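Local coordinates for SusD-like protein BACOVA_02651 (Bacteroides ovatus, PDB 5E76), which binds xyloglucan at the cell surface of a gut bacterium, probably ahead of its transport into the periplasm for degradation, at residues V74-N79 with N129-D134; G266-W271 with G328-D333; F52-V57 with F476-E481; T369-R374 with K391-L396. All blocks are in the same frame, centred on the assembly; numbering follows the deposited sequence.

Contact 1 of 4, residues V74-N79 with N129-D134; sequences VVTMAN and NQKLVD
Helix 62-84, in the helical part of this SusD-family protein, is met on its flank at T76 and N79 by N129 of the loop that leads from helix 95-117 to helix 143-160. The pairing illustrates how one asparagine can use both ends of its amide on a helix. N129 points at the helix, and its ND2 donates to the backbone O of T76 at 3.1 Å, from 20° outside that carbonyl plane. Its other end, OD1, accepts from N79 ND2 at 3.2 Å; this donor stands above the N129 carbonyl plane, and the two amide planes are turned 36° apart. N79 is itself held from further sides, since its OD1 takes a hydrogen bond from R109 and its ND2 also gives one to I126 O, so the amide that grips the loop is fixed in rotation. The K131 chain crosses that of T76 at a slant, its CE resting against T76 CG2 and its NZ bonded to S80 OG. That methyl stands anti to the backbone N, while OG1 (chi1 -68°) lies beside the N and bonds Y72 O. A water completes the join, donating to N129 OD1 at 2.6 Å and hydrogen-bonded to T76 OG1 at 3.0 Å.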
loop_
_atom_site.group_PDB
_atom_site.type_symbol
_atom_site.label_atom_id
_atom_site.label_comp_id
_atom_site.label_asym_id
_atom_site.label_seq_id
_atom_site.Cartn_x
_atom_site.Cartn_y
_atom_site.Cartn_z
ATOM N N VAL A 74 -6.555 -15.093 -1.076
ATOM C CA VAL A 74 -5.788 -14.949 -2.310
ATOM C C VAL A 74 -4.981 -16.238 -2.524
ATOM O O VAL A 74 -4.890 -16.735 -3.651
ATOM C CB VAL A 74 -4.820 -13.677 -2.304
ATOM C CG1 VAL A 74 -3.981 -13.625 -3.564
ATOM C CG2 VAL A 74 -5.599 -12.359 -2.128
ATOM N N VAL A 75 -4.415 -16.777 -1.441
ATOM C CA VAL A 75 -3.521 -17.937 -1.514
ATOM C C VAL A 75 -4.337 -19.165 -1.977
ATOM O O VAL A 75 -3.927 -19.905 -2.883
ATOM C CB VAL A 75 -2.792 -18.194 -0.111
ATOM C CG1 VAL A 75 -2.111 -19.553 -0.043
ATOM C CG2 VAL A 75 -1.744 -17.075 0.185
ATOM N N THR A 76 -5.507 -19.348 -1.373
ATOM C CA THR A 76 -6.364 -20.483 -1.678
ATOM C C THR A 76 -6.733 -20.482 -3.152
ATOM O O THR A 76 -6.609 -21.497 -3.829
ATOM C CB THR A 76 -7.642 -20.459 -0.832
ATOM O OG1 THR A 76 -7.304 -20.697 0.542
ATOM C CG2 THR A 76 -8.703 -21.530 -1.315
ATOM N N MET A 77 -7.179 -19.332 -3.641
ATOM C CA MET A 77 -7.615 -19.203 -5.038
ATOM C C MET A 77 -6.468 -19.360 -6.039
ATOM O O MET A 77 -6.625 -19.996 -7.073
ATOM C CB MET A 77 -8.312 -17.862 -5.260
ATOM C CG MET A 77 -9.030 -17.810 -6.592
ATOM S SD MET A 77 -9.818 -16.246 -6.995
ATOM C CE MET A 77 -10.987 -16.172 -5.634
ATOM N N ALA A 78 -5.313 -18.795 -5.746
ATOM C CA ALA A 78 -4.159 -19.046 -6.587
ATOM C C ALA A 78 -3.856 -20.537 -6.691
ATOM O O ALA A 78 -3.621 -21.036 -7.786
ATOM C CB ALA A 78 -2.928 -18.294 -6.061
ATOM N N ASN A 79 -3.855 -21.234 -5.550
ATOM C CA ASN A 79 -3.640 -22.678 -5.511
ATOM C C ASN A 79 -4.739 -23.508 -6.220
ATOM O O ASN A 79 -4.446 -24.556 -6.808
ATOM C CB ASN A 79 -3.528 -23.169 -4.055
ATOM C CG ASN A 79 -2.204 -22.803 -3.411
ATOM O OD1 ASN A 79 -1.262 -22.370 -4.098
ATOM N ND2 ASN A 79 -2.115 -22.976 -2.090
ATOM N N ASN A 129 -4.024 -26.644 -0.912
ATOM C CA ASN A 129 -5.109 -26.253 -0.007
ATOM C C ASN A 129 -5.592 -27.296 0.977
ATOM O O ASN A 129 -6.181 -26.946 2.005
ATOM C CB ASN A 129 -6.300 -25.788 -0.812
ATOM C CG ASN A 129 -5.957 -24.607 -1.649
ATOM O OD1 ASN A 129 -5.050 -23.848 -1.284
ATOM N ND2 ASN A 129 -6.636 -24.442 -2.788
ATOM N N GLN A 130 -5.337 -28.562 0.676
ATOM C CA GLN A 130 -5.855 -29.685 1.480
ATOM C C GLN A 130 -7.358 -29.827 1.382
ATOM O O GLN A 130 -7.831 -30.907 1.018
ATOM C CB GLN A 130 -5.458 -29.562 2.946
ATOM C CG GLN A 130 -3.944 -29.385 3.130
ATOM C CD GLN A 130 -3.446 -29.851 4.500
ATOM O OE1 GLN A 130 -4.000 -30.783 5.093
ATOM N NE2 GLN A 130 -2.389 -29.207 5.005
ATOM N N LYS A 131 -8.126 -28.786 1.715
ATOM C CA LYS A 131 -9.589 -28.793 1.496
ATOM C C LYS A 131 -10.338 -29.957 2.184
ATOM O O LYS A 131 -11.458 -29.761 2.655
ATOM C CB LYS A 131 -9.922 -28.837 0.001
ATOM C CG LYS A 131 -9.331 -27.703 -0.846
ATOM C CD LYS A 131 -10.063 -26.365 -0.642
ATOM C CE LYS A 131 -9.609 -25.286 -1.643
ATOM N NZ LYS A 131 -9.416 -25.794 -3.052
ATOM N N LEU A 132 -9.769 -31.163 2.205
ATOM C CA LEU A 132 -10.355 -32.273 2.970
ATOM C C LEU A 132 -10.363 -31.976 4.491
ATOM O O LEU A 132 -11.246 -32.466 5.220
ATOM C CB LEU A 132 -9.587 -33.592 2.684
ATOM C CG LEU A 132 -9.653 -34.206 1.270
ATOM C CD1 LEU A 132 -8.752 -35.467 1.133
ATOM C CD2 LEU A 132 -11.096 -34.555 0.932
ATOM N N VAL A 133 -9.381 -31.198 4.961
ATOM C CA VAL A 133 -9.229 -30.917 6.397
ATOM C C VAL A 133 -9.611 -29.472 6.735
ATOM O O VAL A 133 -8.831 -28.566 6.487
ATOM C CB VAL A 133 -7.786 -31.150 6.875
ATOM C CG1 VAL A 133 -7.674 -30.906 8.391
ATOM C CG2 VAL A 133 -7.342 -32.561 6.576
ATOM N N ASP A 134 -10.783 -29.269 7.345
ATOM C CA ASP A 134 -11.270 -27.911 7.653
ATOM C C ASP A 134 -10.227 -26.995 8.294
ATOM O O ASP A 134 -10.041 -25.865 7.828
ATOM C CB ASP A 134 -12.491 -27.959 8.590
ATOM C CG ASP A 134 -13.760 -28.504 7.911
ATOM O OD1 ASP A 134 -13.834 -28.498 6.666
ATOM O OD2 ASP A 134 -14.681 -28.943 8.655
HETATM O O HOH W 1 -5.130 -22.711 1.078
#

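Contact 2 of 4, residues G266-W271 with G328-D333; sequences GGVNCW and GGPDDD. With BGC (beta-D-glucopyranose), chain B; BGC (beta-D-glucopyranose), chain C.
G266 and G329, in two loops of the xyloglucan-binding side of this SusD-family protein, show how close two backbones can come when neither carries a side chain. Their CA atoms are 3.6 Å apart, and G266 N lies 3.4 Å from G329 CA; a CB on either glycine would collide with the other loop. Beside them P330 lays its ring CD against G266 CA, and V268 CG2 reaches the same CD more loosely. A type I turn from G329 to D332 shapes the second loop, tied by D332 OD2, which accepts from G329 N at 3.0 Å and also from C307 N. At its far end the first loop delivers W271 to the sugar. From CB, which lies near O2 of the chain B glucose, CG is wedged between the backbone N and the carbonyl carbon (chi1 51°), which places one indole face under C5 of the chain C glucose. CD1 comes 3.5 Å from that same O2. CD2 and CE2 lie under C5, which is offset toward the rim, 3.8 Å from NE1. On the pyrrole edge NE1 donates to D257 OD1, and N269 ND2 meets the ring edge in plane while bonding Q340 OE1. Were W271 cut back to an alanine, the chain C glucose would probably lose its stacking surface and D257 its indole partner. The chemistry is that of carbohydrate recognition: an apolar indole face for the sugar C-H side, its rotation probably set by the NE1 bond to D257.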
loop_
_atom_site.group_PDB
_atom_site.type_symbol
_atom_site.label_atom_id
_atom_site.label_comp_id
_atom_site.label_asym_id
_atom_site.label_seq_id
_atom_site.Cartn_x
_atom_site.Cartn_y
_atom_site.Cartn_z
ATOM N N GLY A 266 -21.364 13.426 -3.941
ATOM C CA GLY A 266 -22.592 13.646 -4.672
ATOM C C GLY A 266 -23.783 13.080 -3.928
ATOM O O GLY A 266 -24.644 12.443 -4.522
ATOM N N GLY A 267 -23.804 13.292 -2.615
ATOM C CA GLY A 267 -24.894 12.860 -1.770
ATOM C C GLY A 267 -24.734 11.508 -1.070
ATOM O O GLY A 267 -25.335 11.305 -0.018
ATOM N N VAL A 268 -23.944 10.593 -1.638
ATOM C CA VAL A 268 -23.873 9.203 -1.154
ATOM C C VAL A 268 -23.440 9.088 0.312
ATOM O O VAL A 268 -22.618 9.857 0.789
ATOM C CB VAL A 268 -22.914 8.368 -2.029
ATOM C CG1 VAL A 268 -22.661 7.004 -1.419
ATOM C CG2 VAL A 268 -23.485 8.222 -3.434
ATOM N N ASN A 269 -24.005 8.116 1.019
ATOM C CA ASN A 269 -23.758 7.973 2.455
ATOM C C ASN A 269 -22.288 7.656 2.755
ATOM O O ASN A 269 -21.657 6.872 2.039
ATOM C CB ASN A 269 -24.656 6.881 3.044
ATOM C CG ASN A 269 -24.555 6.787 4.558
ATOM O OD1 ASN A 269 -24.461 7.799 5.253
ATOM N ND2 ASN A 269 -24.591 5.563 5.079
ATOM N N CYS A 270 -21.757 8.279 3.806
ATOM C CA CYS A 270 -20.375 8.066 4.227
ATOM C C CYS A 270 -20.230 8.548 5.656
ATOM O O CYS A 270 -21.170 9.147 6.206
ATOM C CB CYS A 270 -19.383 8.790 3.302
ATOM S SG CYS A 270 -19.655 10.570 3.139
ATOM N N TRP A 271 -19.065 8.290 6.255
ATOM C CA TRP A 271 -18.897 8.525 7.682
ATOM C C TRP A 271 -17.462 8.665 8.153
ATOM O O TRP A 271 -17.230 8.744 9.353
ATOM C CB TRP A 271 -19.558 7.368 8.461
ATOM C CG TRP A 271 -19.095 6.058 7.954
ATOM C CD1 TRP A 271 -17.845 5.525 8.088
ATOM C CD2 TRP A 271 -19.858 5.110 7.200
ATOM N NE1 TRP A 271 -17.781 4.313 7.461
ATOM C CE2 TRP A 271 -19.005 4.027 6.916
ATOM C CE3 TRP A 271 -21.184 5.067 6.745
ATOM C CZ2 TRP A 271 -19.436 2.908 6.199
ATOM C CZ3 TRP A 271 -21.604 3.963 6.028
ATOM C CH2 TRP A 271 -20.740 2.899 5.760
ATOM N N GLY A 328 -15.306 11.609 -5.734
ATOM C CA GLY A 328 -16.300 12.656 -5.848
ATOM C C GLY A 328 -17.697 12.089 -5.923
ATOM O O GLY A 328 -17.996 11.054 -5.321
ATOM N N GLY A 329 -18.561 12.769 -6.661
ATOM C CA GLY A 329 -19.934 12.339 -6.793
ATOM C C GLY A 329 -20.080 11.430 -7.996
ATOM O O GLY A 329 -19.180 11.360 -8.838
ATOM N N PRO A 330 -21.216 10.715 -8.084
ATOM C CA PRO A 330 -21.461 9.880 -9.262
ATOM C C PRO A 330 -21.524 10.709 -10.548
ATOM O O PRO A 330 -21.307 10.166 -11.629
ATOM C CB PRO A 330 -22.800 9.204 -8.948
ATOM C CG PRO A 330 -23.369 9.923 -7.781
ATOM C CD PRO A 330 -22.255 10.561 -7.056
ATOM N N ASP A 331 -21.758 12.010 -10.442
ATOM C CA ASP A 331 -21.774 12.823 -11.654
ATOM C C ASP A 331 -20.400 13.416 -11.997
ATOM O O ASP A 331 -20.229 13.951 -13.092
ATOM C CB ASP A 331 -22.826 13.929 -11.534
ATOM C CG ASP A 331 -24.239 13.367 -11.503
ATOM O OD1 ASP A 331 -24.484 12.360 -12.206
ATOM O OD2 ASP A 331 -25.095 13.912 -10.769
ATOM N N ASP A 332 -19.420 13.265 -11.096
ATOM C CA ASP A 332 -18.112 13.915 -11.232
ATOM C C ASP A 332 -17.185 13.047 -12.071
ATOM O O ASP A 332 -16.189 12.513 -11.595
ATOM C CB ASP A 332 -17.524 14.198 -9.856
ATOM C CG ASP A 332 -18.313 15.228 -9.097
ATOM O OD1 ASP A 332 -19.158 15.890 -9.715
ATOM O OD2 ASP A 332 -18.073 15.407 -7.892
ATOM N N ASP A 333 -17.521 12.959 -13.352
ATOM C CA ASP A 333 -16.915 12.023 -14.291
ATOM C C ASP A 333 -16.726 10.596 -13.798
ATOM O O ASP A 333 -15.757 9.938 -14.179
ATOM C CB ASP A 333 -15.578 12.563 -14.723
ATOM C CG ASP A 333 -15.709 13.845 -15.504
ATOM O OD1 ASP A 333 -16.763 14.019 -16.149
ATOM O OD2 ASP A 333 -14.777 14.674 -15.472
HETATM C C2 BGC B . -18.093 6.913 12.301
HETATM C C3 BGC B . -17.447 7.349 13.556
HETATM C C4 BGC B . -18.451 7.772 14.526
HETATM C C5 BGC B . -19.409 6.699 14.841
HETATM C C6 BGC B . -20.470 7.270 15.753
HETATM C C1 BGC B . -18.990 5.693 12.590
HETATM O O2 BGC B . -17.119 6.603 11.309
HETATM O O3 BGC B . -16.495 8.437 13.274
HETATM O O4 BGC B . -17.823 8.167 15.783
HETATM O O5 BGC B . -20.019 6.170 13.618
HETATM O O6 BGC B . -21.707 6.596 15.585
HETATM C C2 BGC C . -22.329 2.828 10.723
HETATM C C3 BGC C . -21.757 4.193 11.086
HETATM C C4 BGC C . -20.339 4.064 11.631
HETATM C C5 BGC C . -19.479 3.192 10.724
HETATM C C6 BGC C . -18.084 3.001 11.307
HETATM C C1 BGC C . -21.350 2.031 9.869
HETATM O O2 BGC C . -23.559 2.998 10.009
HETATM O O3 BGC C . -22.593 4.818 12.066
HETATM O O4 BGC C . -19.749 5.365 11.745
HETATM O O5 BGC C . -20.104 1.921 10.552
HETATM O O6 BGC C . -17.569 1.722 10.920
#

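Contact 3 of 4, residues F52-V57 with F476-E481; sequences FVTFQV and FTINIE
Two phenylalanine rings, one from each segment, carry this contact in different ways, linking the early chain to the late chain across the SusD fold. The F55 ring receives I480 CG2 over the centre of one face, a CH-pi contact 3.9 Å from the centroid and only 4° off the normal, while I480 CD1 presses on CD2 at 3.4 Å. The F476 ring instead turns its edge to T54, whose CB lies in the ring plane, and Q56 CG comes obliquely within 3.5 Å of CE2. I478 fills in beside them, its CD1 against T54 CB. F55 has positive phi as the chain leaves the short helix 51-54, and Q56 follows it. With chi2 near -61° the Q56 chain folds back, and NE2 donates to T54 O at 2.7 Å, from above that carbonyl plane; OE1 accepts a hydrogen bond from a water that also donates to T477 O. A leucine in place of Q56 would probably leave T54 O without this donor and break the water bridge to T477. Beyond the pair, R437 bonds V53 O, and N433, a sodium ligand, accepts from I480 N. The chemistry is thus twofold: apolar ring contacts on one hand, and on the other a water-bridged glutamine whose amide is held by T54 O.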
loop_
_atom_site.group_PDB
_atom_site.type_symbol
_atom_site.label_atom_id
_atom_site.label_comp_id
_atom_site.label_asym_id
_atom_site.label_seq_id
_atom_site.Cartn_x
_atom_site.Cartn_y
_atom_site.Cartn_z
ATOM N N PHE A 52 -4.215 1.070 15.661
ATOM C CA PHE A 52 -3.197 0.787 14.666
ATOM C C PHE A 52 -2.162 1.928 14.607
ATOM O O PHE A 52 -0.936 1.697 14.438
ATOM C CB PHE A 52 -3.874 0.577 13.309
ATOM C CG PHE A 52 -4.527 -0.760 13.159
ATOM C CD1 PHE A 52 -5.854 -0.962 13.512
ATOM C CD2 PHE A 52 -3.808 -1.824 12.669
ATOM C CE1 PHE A 52 -6.441 -2.208 13.369
ATOM C CE2 PHE A 52 -4.373 -3.072 12.544
ATOM C CZ PHE A 52 -5.695 -3.267 12.892
ATOM N N VAL A 53 -2.642 3.160 14.757
ATOM C CA VAL A 53 -1.750 4.332 14.712
ATOM C C VAL A 53 -0.934 4.411 15.979
ATOM O O VAL A 53 0.231 4.800 15.950
ATOM C CB VAL A 53 -2.515 5.689 14.554
ATOM C CG1 VAL A 53 -1.526 6.875 14.470
ATOM C CG2 VAL A 53 -3.421 5.694 13.332
ATOM N N THR A 54 -1.558 4.054 17.095
ATOM C CA THR A 54 -0.972 4.264 18.424
ATOM C C THR A 54 -0.324 3.010 18.986
ATOM O O THR A 54 0.151 3.006 20.122
ATOM C CB THR A 54 -2.033 4.739 19.425
ATOM O OG1 THR A 54 -3.018 3.709 19.578
ATOM C CG2 THR A 54 -2.704 5.999 18.943
ATOM N N PHE A 55 -0.317 1.943 18.195
ATOM C CA PHE A 55 0.262 0.647 18.622
ATOM C C PHE A 55 -0.405 0.031 19.875
ATOM O O PHE A 55 0.251 -0.380 20.810
ATOM C CB PHE A 55 1.779 0.791 18.861
ATOM C CG PHE A 55 2.563 0.926 17.615
ATOM C CD1 PHE A 55 3.069 -0.195 16.986
ATOM C CD2 PHE A 55 2.805 2.170 17.049
ATOM C CE1 PHE A 55 3.828 -0.070 15.811
ATOM C CE2 PHE A 55 3.527 2.283 15.881
ATOM C CZ PHE A 55 4.039 1.161 15.268
ATOM N N GLN A 56 -1.722 -0.016 19.866
ATOM C CA GLN A 56 -2.504 -0.639 20.935
ATOM C C GLN A 56 -3.396 -1.756 20.387
ATOM O O GLN A 56 -4.442 -2.075 20.973
ATOM C CB GLN A 56 -3.366 0.417 21.634
ATOM C CG GLN A 56 -2.614 1.705 21.975
ATOM C CD GLN A 56 -1.464 1.453 22.923
ATOM O OE1 GLN A 56 -1.668 0.805 23.949
ATOM N NE2 GLN A 56 -0.243 2.005 22.610
ATOM N N VAL A 57 -3.006 -2.341 19.259
ATOM C CA VAL A 57 -3.802 -3.380 18.640
ATOM C C VAL A 57 -3.741 -4.682 19.458
ATOM O O VAL A 57 -2.657 -5.089 19.880
ATOM C CB VAL A 57 -3.351 -3.680 17.219
ATOM C CG1 VAL A 57 -4.269 -4.754 16.608
ATOM C CG2 VAL A 57 -3.373 -2.403 16.379
ATOM N N PHE A 476 -2.872 7.810 27.033
ATOM C CA PHE A 476 -2.340 6.506 27.492
ATOM C C PHE A 476 -0.878 6.393 27.040
ATOM O O PHE A 476 -0.398 7.299 26.341
ATOM C CB PHE A 476 -3.164 5.371 26.927
ATOM C CG PHE A 476 -3.399 5.497 25.448
ATOM C CD1 PHE A 476 -4.443 6.272 24.944
ATOM C CD2 PHE A 476 -2.553 4.868 24.562
ATOM C CE1 PHE A 476 -4.649 6.374 23.590
ATOM C CE2 PHE A 476 -2.750 4.977 23.204
ATOM C CZ PHE A 476 -3.787 5.716 22.717
ATOM N N THR A 477 -0.181 5.328 27.438
ATOM C CA THR A 477 1.255 5.186 27.226
ATOM C C THR A 477 1.521 4.802 25.758
ATOM O O THR A 477 0.824 3.961 25.180
ATOM C CB THR A 477 1.849 4.163 28.185
ATOM O OG1 THR A 477 1.565 4.532 29.548
ATOM C CG2 THR A 477 3.330 4.061 28.030
ATOM N N ILE A 478 2.444 5.532 25.118
ATOM C CA ILE A 478 2.869 5.272 23.735
ATOM C C ILE A 478 4.353 5.364 23.781
ATOM O O ILE A 478 4.947 6.457 23.760
ATOM C CB ILE A 478 2.310 6.255 22.701
ATOM C CG1 ILE A 478 0.814 6.030 22.524
ATOM C CG2 ILE A 478 3.009 6.098 21.338
ATOM C CD1 ILE A 478 0.098 7.184 21.735
ATOM N N ASN A 479 4.940 4.192 23.909
ATOM C CA ASN A 479 6.350 4.004 23.905
ATOM C C ASN A 479 6.593 2.764 23.010
ATOM O O ASN A 479 6.490 1.609 23.453
ATOM C CB ASN A 479 6.789 3.841 25.340
ATOM C CG ASN A 479 8.192 3.415 25.479
ATOM O OD1 ASN A 479 9.107 3.961 24.842
ATOM N ND2 ASN A 479 8.406 2.458 26.349
ATOM N N ILE A 480 6.892 3.012 21.731
ATOM C CA ILE A 480 6.895 1.948 20.744
ATOM C C ILE A 480 8.229 1.217 20.819
ATOM O O ILE A 480 9.264 1.835 20.886
ATOM C CB ILE A 480 6.630 2.487 19.376
ATOM C CG1 ILE A 480 5.257 3.139 19.384
ATOM C CG2 ILE A 480 6.686 1.403 18.314
ATOM C CD1 ILE A 480 5.101 4.240 18.391
ATOM N N GLU A 481 8.172 -0.108 20.908
ATOM C CA GLU A 481 9.365 -0.923 21.105
ATOM C C GLU A 481 9.360 -2.035 20.096
ATOM O O GLU A 481 8.348 -2.317 19.500
ATOM C CB GLU A 481 9.422 -1.495 22.518
ATOM C CG GLU A 481 9.386 -0.466 23.638
ATOM C CD GLU A 481 9.625 -1.093 24.982
ATOM O OE1 GLU A 481 8.842 -2.027 25.400
ATOM O OE2 GLU A 481 10.619 -0.693 25.633
HETATM O O HOH W 2 -0.190 1.569 26.036
HETATM O O HOH W 3 3.020 1.673 23.811
#

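Contact 4 of 4, residues T369-R374 with K391-L396; sequences TLSDGR and KSSITL. With EDO (1,2-ethanediol), chain E.
A single antiparallel beta bridge, the hydrogen-bonded pair L370 with I394, clips together the two loops that flank helix 374-385 in this largely alpha-helical region of the SusD-family protein. It is a compact example of strand-like pairing between two loops. The tight part is this bridge and what lies on its buried side. L370 N donates to I394 O at 2.9 Å, in the carbonyl plane, and I394 N returns a bond to L370 O at 3.0 Å, its donor tilted 26° from that plane. Two CA-H...O contacts reinforce the pair, T369 CA with I394 O and S393 CA with L370 O. Beneath them L370 CB meets I394 CG1 at 4.0 Å. Chi1 of 67° sets I394 CG1 between the backbone N and carbonyl carbon, which brings that branch against L370. Behind the two, C363 of helix 352-364 touches L370, while L376 and F379 of helix 374-385 and I399 of helix 396-407 touch I394, so the pair sits among three helices. The solvent side is looser, with hydroxyl-bearing residues. T369 and T395 bring their CG2 methyls together at 4.0 Å, and T395 sits at the N-cap of helix 396-407, capping a backbone N there with its side chain. A 1,2-ethanediol, probably from the crystallisation liquor, weakly accepts from T369 N. Farther along this solvent side, S371 OG lies 3.6 Å from S393 CB.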
loop_
_atom_site.group_PDB
_atom_site.type_symbol
_atom_site.label_atom_id
_atom_site.label_comp_id
_atom_site.label_asym_id
_atom_site.label_seq_id
_atom_site.Cartn_x
_atom_site.Cartn_y
_atom_site.Cartn_z
ATOM N N THR A 369 25.041 8.835 0.462
ATOM C CA THR A 369 24.364 9.706 -0.489
ATOM C C THR A 369 24.488 9.102 -1.864
ATOM O O THR A 369 25.387 8.308 -2.101
ATOM C CB THR A 369 24.966 11.169 -0.498
ATOM O OG1 THR A 369 26.283 11.128 -1.059
ATOM C CG2 THR A 369 25.125 11.721 0.930
ATOM N N LEU A 370 23.588 9.492 -2.755
ATOM C CA LEU A 370 23.575 9.084 -4.147
ATOM C C LEU A 370 23.532 10.369 -4.939
ATOM O O LEU A 370 22.546 11.111 -4.806
ATOM C CB LEU A 370 22.341 8.234 -4.474
ATOM C CG LEU A 370 22.192 7.809 -5.932
ATOM C CD1 LEU A 370 23.341 6.896 -6.278
ATOM C CD2 LEU A 370 20.869 7.094 -6.153
ATOM N N SER A 371 24.582 10.626 -5.747
ATOM C CA SER A 371 24.778 11.911 -6.456
ATOM C C SER A 371 24.768 11.763 -7.959
ATOM O O SER A 371 24.920 12.751 -8.692
ATOM C CB SER A 371 26.123 12.560 -6.111
ATOM O OG SER A 371 26.326 12.682 -4.729
ATOM N N ASP A 372 24.676 10.521 -8.422
ATOM C CA ASP A 372 24.580 10.323 -9.849
ATOM C C ASP A 372 24.031 8.980 -10.262
ATOM O O ASP A 372 23.847 8.057 -9.454
ATOM C CB ASP A 372 25.947 10.490 -10.502
ATOM C CG ASP A 372 27.003 9.580 -9.879
ATOM O OD1 ASP A 372 26.633 8.715 -9.072
ATOM O OD2 ASP A 372 28.230 9.756 -10.171
ATOM N N GLY A 373 23.815 8.879 -11.565
ATOM C CA GLY A 373 23.375 7.640 -12.163
ATOM C C GLY A 373 21.916 7.646 -12.494
ATOM O O GLY A 373 21.177 8.574 -12.180
ATOM N N ARG A 374 21.506 6.552 -13.110
ATOM C CA ARG A 374 20.153 6.429 -13.614
ATOM C C ARG A 374 19.109 6.252 -12.493
ATOM O O ARG A 374 17.921 6.607 -12.654
ATOM C CB ARG A 374 20.102 5.257 -14.583
ATOM C CG ARG A 374 20.896 5.501 -15.855
ATOM C CD ARG A 374 20.337 6.678 -16.672
ATOM N NE ARG A 374 19.008 6.443 -17.258
ATOM C CZ ARG A 374 18.287 7.390 -17.858
ATOM N NH1 ARG A 374 18.758 8.625 -17.921
ATOM N NH2 ARG A 374 17.099 7.126 -18.386
ATOM N N LYS A 391 16.422 16.962 -6.792
ATOM C CA LYS A 391 17.497 16.935 -5.817
ATOM C C LYS A 391 18.787 16.511 -6.545
ATOM O O LYS A 391 18.747 15.630 -7.411
ATOM C CB LYS A 391 17.158 15.999 -4.660
ATOM C CG LYS A 391 15.899 16.427 -3.916
ATOM C CD LYS A 391 15.547 15.503 -2.728
ATOM C CE LYS A 391 16.369 15.885 -1.483
ATOM N NZ LYS A 391 16.107 17.335 -1.106
ATOM N N SER A 392 19.912 17.146 -6.216
ATOM C CA SER A 392 21.177 16.870 -6.897
ATOM C C SER A 392 21.858 15.702 -6.210
ATOM O O SER A 392 22.729 15.041 -6.763
ATOM C CB SER A 392 22.092 18.111 -6.897
ATOM O OG SER A 392 22.393 18.473 -5.549
ATOM N N SER A 393 21.452 15.433 -4.983
ATOM C CA SER A 393 21.861 14.212 -4.347
ATOM C C SER A 393 20.856 13.858 -3.260
ATOM O O SER A 393 20.147 14.747 -2.780
ATOM C CB SER A 393 23.266 14.363 -3.778
ATOM O OG SER A 393 23.214 15.055 -2.546
ATOM N N ILE A 394 20.792 12.572 -2.884
ATOM C CA ILE A 394 19.791 12.094 -1.916
ATOM C C ILE A 394 20.362 11.137 -0.919
ATOM O O ILE A 394 21.384 10.518 -1.168
ATOM C CB ILE A 394 18.571 11.369 -2.589
ATOM C CG1 ILE A 394 18.987 10.044 -3.259
ATOM C CG2 ILE A 394 17.896 12.313 -3.537
ATOM C CD1 ILE A 394 17.884 9.341 -4.073
ATOM N N THR A 395 19.692 11.043 0.218
ATOM C CA THR A 395 20.021 10.050 1.234
ATOM C C THR A 395 18.828 9.077 1.458
ATOM O O THR A 395 17.780 9.227 0.840
ATOM C CB THR A 395 20.349 10.726 2.566
ATOM O OG1 THR A 395 19.157 11.365 3.047
ATOM C CG2 THR A 395 21.423 11.820 2.412
ATOM N N LEU A 396 18.998 8.091 2.330
ATOM C CA LEU A 396 17.886 7.253 2.708
ATOM C C LEU A 396 16.742 8.103 3.284
ATOM O O LEU A 396 15.591 7.842 2.970
ATOM C CB LEU A 396 18.311 6.163 3.730
ATOM C CG LEU A 396 17.203 5.181 4.096
ATOM C CD1 LEU A 396 16.814 4.416 2.863
ATOM C CD2 LEU A 396 17.588 4.197 5.208
HETATM C C1 EDO E . 29.260 6.567 1.706
HETATM O O1 EDO E . 30.348 5.698 1.947
HETATM C C2 EDO E . 29.559 7.631 0.643
HETATM O O2 EDO E . 28.312 8.249 0.276
#

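In the fold
Contact 3 closes the longest loop of the four: its segments stand 419 residues apart, and contacts 1, 2 and 4 all lie nested within it, following one another in series. It joins the N-terminal starch-binding-associated region to the SusD family region, whereas contact 1 stays in the first and contacts 2 and 4 in the second. Contacts 1 and 4 sit on opposite sides of the chain's centre, their centres 46 Å apart. Contact 2 is nearest contact 3, about 14 Å between closest atoms. None touch; on a body with far more helix than strand, contact 2 supplies N269 and W271 to a glycan pocket that also draws on N48 and Y49, close in sequence to contact 3.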